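Citrate synthase (Pyrobaculum aerophilum, PDB 2IBP) probably catalyses the condensation of oxaloacetate with acetyl-CoA and water to give citrate and CoA in the tricarboxylic acid cycle, working as a homodimer. Local coordinates at residues A[219-233]-A[375-389]. Residues are numbered along the deposited sequence; the frame is centred on the assembly and turned at random.
Sequences STFAAHVVASTLSDL and WVAHVLEYWENNRIF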
loop_
_atom_site.group_PDB
_atom_site.type_symbol
_atom_site.label_atom_id
_atom_site.label_comp_id
_atom_site.label_asym_id
_atom_site.label_seq_id
_atom_site.Cartn_x
_atom_site.Cartn_y
_atom_site.Cartn_z
ATOM N N SER A 219 7.110 -2.075 -4.656
ATOM C CA SER A 219 7.007 -1.040 -3.633
ATOM C C SER A 219 6.681 0.309 -4.292
ATOM O O SER A 219 5.780 1.036 -3.877
ATOM C CB SER A 219 8.281 -0.963 -2.797
ATOM O OG SER A 219 9.400 -0.737 -3.610
ATOM N N THR A 220 7.386 0.613 -5.370
ATOM C CA THR A 220 7.123 1.841 -6.122
ATOM C C THR A 220 5.707 1.815 -6.718
ATOM O O THR A 220 5.009 2.820 -6.734
ATOM C CB THR A 220 8.178 2.029 -7.192
ATOM O OG1 THR A 220 9.468 2.031 -6.564
ATOM C CG2 THR A 220 7.989 3.315 -7.961
ATOM N N PHE A 221 5.277 0.636 -7.155
ATOM C CA PHE A 221 3.925 0.489 -7.678
ATOM C C PHE A 221 2.883 0.718 -6.593
ATOM O O PHE A 221 1.879 1.418 -6.829
ATOM C CB PHE A 221 3.764 -0.882 -8.316
ATOM C CG PHE A 221 2.483 -1.063 -9.065
ATOM C CD1 PHE A 221 1.970 -0.047 -9.848
ATOM C CD2 PHE A 221 1.901 -2.319 -9.143
ATOM C CE1 PHE A 221 0.833 -0.236 -10.578
ATOM C CE2 PHE A 221 0.760 -2.513 -9.892
ATOM C CZ PHE A 221 0.243 -1.471 -10.612
ATOM N N ALA A 222 3.121 0.150 -5.403
ATOM C CA ALA A 222 2.212 0.325 -4.261
ATOM C C ALA A 222 2.044 1.816 -3.973
ATOM O O ALA A 222 0.933 2.290 -3.743
ATOM C CB ALA A 222 2.730 -0.379 -3.027
ATOM N N ALA A 223 3.150 2.551 -3.988
ATOM C CA ALA A 223 3.102 4.001 -3.778
ATOM C C ALA A 223 2.230 4.666 -4.847
ATOM O O ALA A 223 1.461 5.588 -4.531
ATOM C CB ALA A 223 4.509 4.581 -3.809
ATOM N N HIS A 224 2.337 4.213 -6.101
ATOM C CA HIS A 224 1.495 4.758 -7.177
ATOM C C HIS A 224 0.031 4.490 -6.924
ATOM O O HIS A 224 -0.813 5.333 -7.173
ATOM C CB HIS A 224 1.823 4.154 -8.537
ATOM C CG HIS A 224 3.010 4.764 -9.214
ATOM N ND1 HIS A 224 4.300 4.350 -8.963
ATOM C CD2 HIS A 224 3.095 5.703 -10.185
ATOM C CE1 HIS A 224 5.128 5.011 -9.759
ATOM N NE2 HIS A 224 4.421 5.850 -10.499
ATOM N N VAL A 225 -0.282 3.266 -6.531
ATOM C CA VAL A 225 -1.693 2.901 -6.351
ATOM C C VAL A 225 -2.329 3.749 -5.248
ATOM O O VAL A 225 -3.432 4.265 -5.398
ATOM C CB VAL A 225 -1.845 1.400 -6.069
ATOM C CG1 VAL A 225 -3.309 1.064 -5.727
ATOM C CG2 VAL A 225 -1.401 0.607 -7.282
ATOM N N VAL A 226 -1.620 3.891 -4.141
ATOM C CA VAL A 226 -2.090 4.684 -3.039
ATOM C C VAL A 226 -2.159 6.141 -3.446
ATOM O O VAL A 226 -3.175 6.792 -3.258
ATOM C CB VAL A 226 -1.212 4.488 -1.789
ATOM C CG1 VAL A 226 -1.535 5.530 -0.724
ATOM C CG2 VAL A 226 -1.368 3.064 -1.263
ATOM N N ALA A 227 -1.102 6.653 -4.069
ATOM C CA ALA A 227 -1.099 8.051 -4.481
ATOM C C ALA A 227 -2.173 8.350 -5.504
ATOM O O ALA A 227 -2.680 9.481 -5.562
ATOM C CB ALA A 227 0.254 8.445 -5.020
ATOM N N SER A 228 -2.588 7.338 -6.263
ATOM C CA SER A 228 -3.555 7.550 -7.350
ATOM C C SER A 228 -4.943 7.976 -6.861
ATOM O O SER A 228 -5.732 8.520 -7.638
ATOM C CB SER A 228 -3.686 6.343 -8.268
ATOM O OG SER A 228 -4.467 5.325 -7.672
ATOM N N THR A 229 -5.224 7.716 -5.582
ATOM C CA THR A 229 -6.478 8.116 -4.954
ATOM C C THR A 229 -6.364 9.518 -4.364
ATOM O O THR A 229 -7.295 10.020 -3.734
ATOM C CB THR A 229 -6.858 7.194 -3.794
ATOM O OG1 THR A 229 -5.926 7.338 -2.714
ATOM C CG2 THR A 229 -6.928 5.746 -4.230
ATOM N N LEU A 230 -5.185 10.107 -4.540
ATOM C CA LEU A 230 -4.816 11.391 -3.972
ATOM C C LEU A 230 -4.591 11.310 -2.476
ATOM O O LEU A 230 -4.621 12.326 -1.772
ATOM C CB LEU A 230 -5.764 12.517 -4.355
ATOM C CG LEU A 230 -5.806 12.787 -5.868
ATOM C CD1 LEU A 230 -6.674 14.027 -6.103
ATOM C CD2 LEU A 230 -4.435 12.982 -6.471
ATOM N N SER A 231 -4.306 10.094 -1.989
ATOM C CA SER A 231 -3.918 9.890 -0.613
ATOM C C SER A 231 -2.571 10.589 -0.417
ATOM O O SER A 231 -1.873 10.890 -1.373
ATOM C CB SER A 231 -3.811 8.400 -0.283
ATOM O OG SER A 231 -3.511 8.208 1.083
ATOM N N ASP A 232 -2.215 10.827 0.833
ATOM C CA ASP A 232 -1.041 11.621 1.107
ATOM C C ASP A 232 0.274 10.911 0.881
ATOM O O ASP A 232 0.348 9.683 0.878
ATOM C CB ASP A 232 -1.108 12.163 2.518
ATOM C CG ASP A 232 -0.971 11.080 3.549
ATOM O OD1 ASP A 232 -1.962 10.338 3.796
ATOM O OD2 ASP A 232 0.127 10.992 4.119
ATOM N N LEU A 233 1.334 11.707 0.746
ATOM C CA LEU A 233 2.668 11.176 0.493
ATOM C C LEU A 233 3.185 10.254 1.567
ATOM O O LEU A 233 3.877 9.268 1.265
ATOM C CB LEU A 233 3.650 12.317 0.255
ATOM C CG LEU A 233 3.527 12.956 -1.121
ATOM C CD1 LEU A 233 4.072 14.395 -1.131
ATOM C CD2 LEU A 233 4.207 12.090 -2.160
ATOM N N TRP A 375 10.602 6.720 -4.486
ATOM C CA TRP A 375 9.175 6.587 -4.261
ATOM C C TRP A 375 8.478 7.929 -4.349
ATOM O O TRP A 375 7.495 8.062 -5.082
ATOM C CB TRP A 375 8.870 5.954 -2.912
ATOM C CG TRP A 375 9.295 4.540 -2.772
ATOM C CD1 TRP A 375 9.321 3.600 -3.731
ATOM C CD2 TRP A 375 9.572 3.865 -1.535
ATOM N NE1 TRP A 375 9.701 2.387 -3.196
ATOM C CE2 TRP A 375 9.864 2.531 -1.848
ATOM C CE3 TRP A 375 9.644 4.274 -0.200
ATOM C CZ2 TRP A 375 10.221 1.601 -0.880
ATOM C CZ3 TRP A 375 10.027 3.349 0.762
ATOM C CH2 TRP A 375 10.316 2.033 0.411
ATOM N N VAL A 376 8.967 8.909 -3.593
ATOM C CA VAL A 376 8.319 10.230 -3.589
ATOM C C VAL A 376 8.417 10.911 -4.968
ATOM O O VAL A 376 7.439 11.514 -5.443
ATOM C CB VAL A 376 8.750 11.128 -2.419
ATOM C CG1 VAL A 376 8.405 10.454 -1.100
ATOM C CG2 VAL A 376 10.253 11.450 -2.492
ATOM N N ALA A 377 9.554 10.774 -5.642
ATOM C CA ALA A 377 9.708 11.352 -6.986
ATOM C C ALA A 377 8.684 10.732 -7.930
ATOM O O ALA A 377 8.096 11.405 -8.780
ATOM C CB ALA A 377 11.120 11.124 -7.527
ATOM N N HIS A 378 8.508 9.416 -7.817
ATOM C CA HIS A 378 7.566 8.708 -8.683
ATOM C C HIS A 378 6.136 9.150 -8.432
ATOM O O HIS A 378 5.395 9.356 -9.370
ATOM C CB HIS A 378 7.688 7.203 -8.525
ATOM C CG HIS A 378 8.730 6.589 -9.399
ATOM N ND1 HIS A 378 8.492 6.249 -10.715
ATOM C CD2 HIS A 378 9.998 6.193 -9.134
ATOM C CE1 HIS A 378 9.578 5.706 -11.230
ATOM N NE2 HIS A 378 10.513 5.677 -10.297
ATOM N N VAL A 379 5.787 9.345 -7.165
ATOM C CA VAL A 379 4.448 9.829 -6.810
ATOM C C VAL A 379 4.209 11.212 -7.407
ATOM O O VAL A 379 3.207 11.444 -8.091
ATOM C CB VAL A 379 4.217 9.864 -5.302
ATOM C CG1 VAL A 379 2.954 10.687 -4.966
ATOM C CG2 VAL A 379 4.109 8.426 -4.784
ATOM N N LEU A 380 5.147 12.125 -7.176
ATOM C CA LEU A 380 5.003 13.478 -7.695
ATOM C C LEU A 380 4.900 13.472 -9.209
ATOM O O LEU A 380 4.115 14.233 -9.782
ATOM C CB LEU A 380 6.132 14.371 -7.211
ATOM C CG LEU A 380 6.152 14.531 -5.689
ATOM C CD1 LEU A 380 7.347 15.348 -5.248
ATOM C CD2 LEU A 380 4.872 15.123 -5.140
ATOM N N GLU A 381 5.667 12.612 -9.860
ATOM C CA GLU A 381 5.594 12.496 -11.300
ATOM C C GLU A 381 4.205 12.039 -11.746
ATOM O O GLU A 381 3.614 12.613 -12.653
ATOM C CB GLU A 381 6.655 11.534 -11.814
ATOM C CG GLU A 381 6.674 11.398 -13.309
ATOM C CD GLU A 381 7.806 10.533 -13.777
ATOM O OE1 GLU A 381 7.784 9.323 -13.460
ATOM O OE2 GLU A 381 8.705 11.064 -14.473
ATOM N N TYR A 382 3.664 11.026 -11.076
ATOM C CA TYR A 382 2.344 10.516 -11.420
ATOM C C TYR A 382 1.291 11.599 -11.242
ATOM O O TYR A 382 0.354 11.698 -12.032
ATOM C CB TYR A 382 1.992 9.294 -10.575
ATOM C CG TYR A 382 0.820 8.538 -11.130
ATOM C CD1 TYR A 382 0.947 7.850 -12.326
ATOM C CD2 TYR A 382 -0.405 8.508 -10.469
ATOM C CE1 TYR A 382 -0.117 7.170 -12.872
ATOM C CE2 TYR A 382 -1.481 7.795 -10.992
ATOM C CZ TYR A 382 -1.329 7.151 -12.214
ATOM O OH TYR A 382 -2.375 6.469 -12.788
ATOM N N TRP A 383 1.423 12.362 -10.164
ATOM C CA TRP A 383 0.491 13.444 -9.872
ATOM C C TRP A 383 0.479 14.564 -10.909
ATOM O O TRP A 383 -0.388 15.449 -10.853
ATOM C CB TRP A 383 0.729 14.024 -8.490
ATOM C CG TRP A 383 0.226 13.175 -7.366
ATOM C CD1 TRP A 383 -0.609 12.091 -7.453
ATOM C CD2 TRP A 383 0.307 13.497 -5.973
ATOM N NE1 TRP A 383 -0.953 11.662 -6.203
ATOM C CE2 TRP A 383 -0.430 12.517 -5.271
ATOM C CE3 TRP A 383 0.960 14.500 -5.247
ATOM C CZ2 TRP A 383 -0.542 12.519 -3.884
ATOM C CZ3 TRP A 383 0.845 14.505 -3.870
ATOM C CH2 TRP A 383 0.101 13.515 -3.199
ATOM N N GLU A 384 1.460 14.585 -11.812
ATOM C CA GLU A 384 1.412 15.546 -12.921
ATOM C C GLU A 384 0.302 15.178 -13.912
ATOM O O GLU A 384 -0.110 15.996 -14.726
ATOM C CB GLU A 384 2.756 15.616 -13.648
ATOM C CG GLU A 384 3.817 16.288 -12.813
ATOM C CD GLU A 384 3.486 17.748 -12.545
ATOM O OE1 GLU A 384 3.449 18.541 -13.512
ATOM O OE2 GLU A 384 3.267 18.113 -11.369
ATOM N N ASN A 385 -0.165 13.935 -13.867
ATOM C CA ASN A 385 -1.280 13.502 -14.710
ATOM C C ASN A 385 -1.893 12.308 -14.003
ATOM O O ASN A 385 -1.747 11.173 -14.439
ATOM C CB ASN A 385 -0.837 13.109 -16.114
ATOM C CG ASN A 385 -2.026 12.878 -17.043
ATOM O OD1 ASN A 385 -3.149 13.273 -16.731
ATOM N ND2 ASN A 385 -1.768 12.299 -18.209
ATOM N N ASN A 386 -2.522 12.585 -12.875
ATOM C CA ASN A 386 -3.024 11.520 -12.041
ATOM C C ASN A 386 -4.244 10.847 -12.623
ATOM O O ASN A 386 -5.107 11.501 -13.215
ATOM C CB ASN A 386 -3.409 12.041 -10.667
ATOM C CG ASN A 386 -3.756 10.918 -9.710
ATOM O OD1 ASN A 386 -2.895 10.130 -9.342
ATOM N ND2 ASN A 386 -5.029 10.809 -9.351
ATOM N N ARG A 387 -4.315 9.538 -12.428
ATOM C CA ARG A 387 -5.527 8.796 -12.734
ATOM C C ARG A 387 -5.623 7.696 -11.700
ATOM O O ARG A 387 -4.698 6.909 -11.553
ATOM C CB ARG A 387 -5.510 8.178 -14.129
ATOM C CG ARG A 387 -6.799 7.436 -14.502
ATOM C CD ARG A 387 -7.955 8.411 -14.611
ATOM N NE ARG A 387 -9.149 7.827 -15.217
ATOM C CZ ARG A 387 -9.435 7.871 -16.517
ATOM N NH1 ARG A 387 -8.597 8.431 -17.380
ATOM N NH2 ARG A 387 -10.560 7.328 -16.966
ATOM N N ILE A 388 -6.755 7.596 -11.016
ATOM C CA ILE A 388 -6.925 6.531 -10.040
ATOM C C ILE A 388 -6.844 5.169 -10.735
ATOM O O ILE A 388 -7.365 4.974 -11.834
ATOM C CB ILE A 388 -8.249 6.673 -9.299
ATOM C CG1 ILE A 388 -8.353 5.659 -8.161
ATOM C CG2 ILE A 388 -9.406 6.591 -10.273
ATOM C CD1 ILE A 388 -9.497 5.942 -7.223
ATOM N N PHE A 389 -6.149 4.234 -10.099
ATOM C CA PHE A 389 -6.059 2.879 -10.646
ATOM C C PHE A 389 -7.413 2.180 -10.520
ATOM O O PHE A 389 -8.049 2.222 -9.464
ATOM C CB PHE A 389 -4.927 2.087 -10.024
ATOM C CG PHE A 389 -3.574 2.490 -10.539
ATOM C CD1 PHE A 389 -3.070 1.937 -11.712
ATOM C CD2 PHE A 389 -2.879 3.513 -9.943
ATOM C CE1 PHE A 389 -1.821 2.341 -12.204
ATOM C CE2 PHE A 389 -1.671 3.942 -10.452
ATOM C CZ PHE A 389 -1.144 3.354 -11.571
HETATM O O HOH W 1 11.014 0.538 -5.030
#
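Ala227 O takes two N-H groups from opposite faces of its carbonyl plane: Leu230 N, closing the turn, and Trp383 NE1 from segment 375-389, at 2.9 Å and nearly straight. The indole lines up with this oxygen in its own plane, and CG beside the backbone N (chi1 -76°) carries its six-membered ring past Ser231 O to Leu233 CG. Val379 CG1 lies over the centre of one face of the indole, pressed between Ala227 CB and Leu233 CD2, the latter a tight 3.4 Å from it. An alanine in place of Trp383 would probably cost Ala227 O its straight bond from the indole and open a gap beside Val379 and Leu233. The next carbonyl, Ser228 O, accepts Asn386 ND2 at 2.9 Å, and Ser228 OG, itself donating to Val225 O, receives Phe389 N at 3.1 Å. The Phe389 ring then presents its face to the edge of Phe221, planes at 90°. Further back, His224 meets the Tyr382 face in an offset edge-to-face contact, its ND1 fixed by Thr220 O, while Thr220 CG2 sits over the His378 ring, 3.8 Å from its centroid. Lys32 NZ is hydrogen-bonded to His224 NE2 and His378 ND1. Near the C-terminal ends of helices 218-227 and 363-382, two side-chain N-H groups thus serve buried carbonyls and a backbone N-H the Ser228 hydroxyl, directional bonds made on the Schellman motif ended by Leu230, though Asn386 OD1 stays buried without a partner.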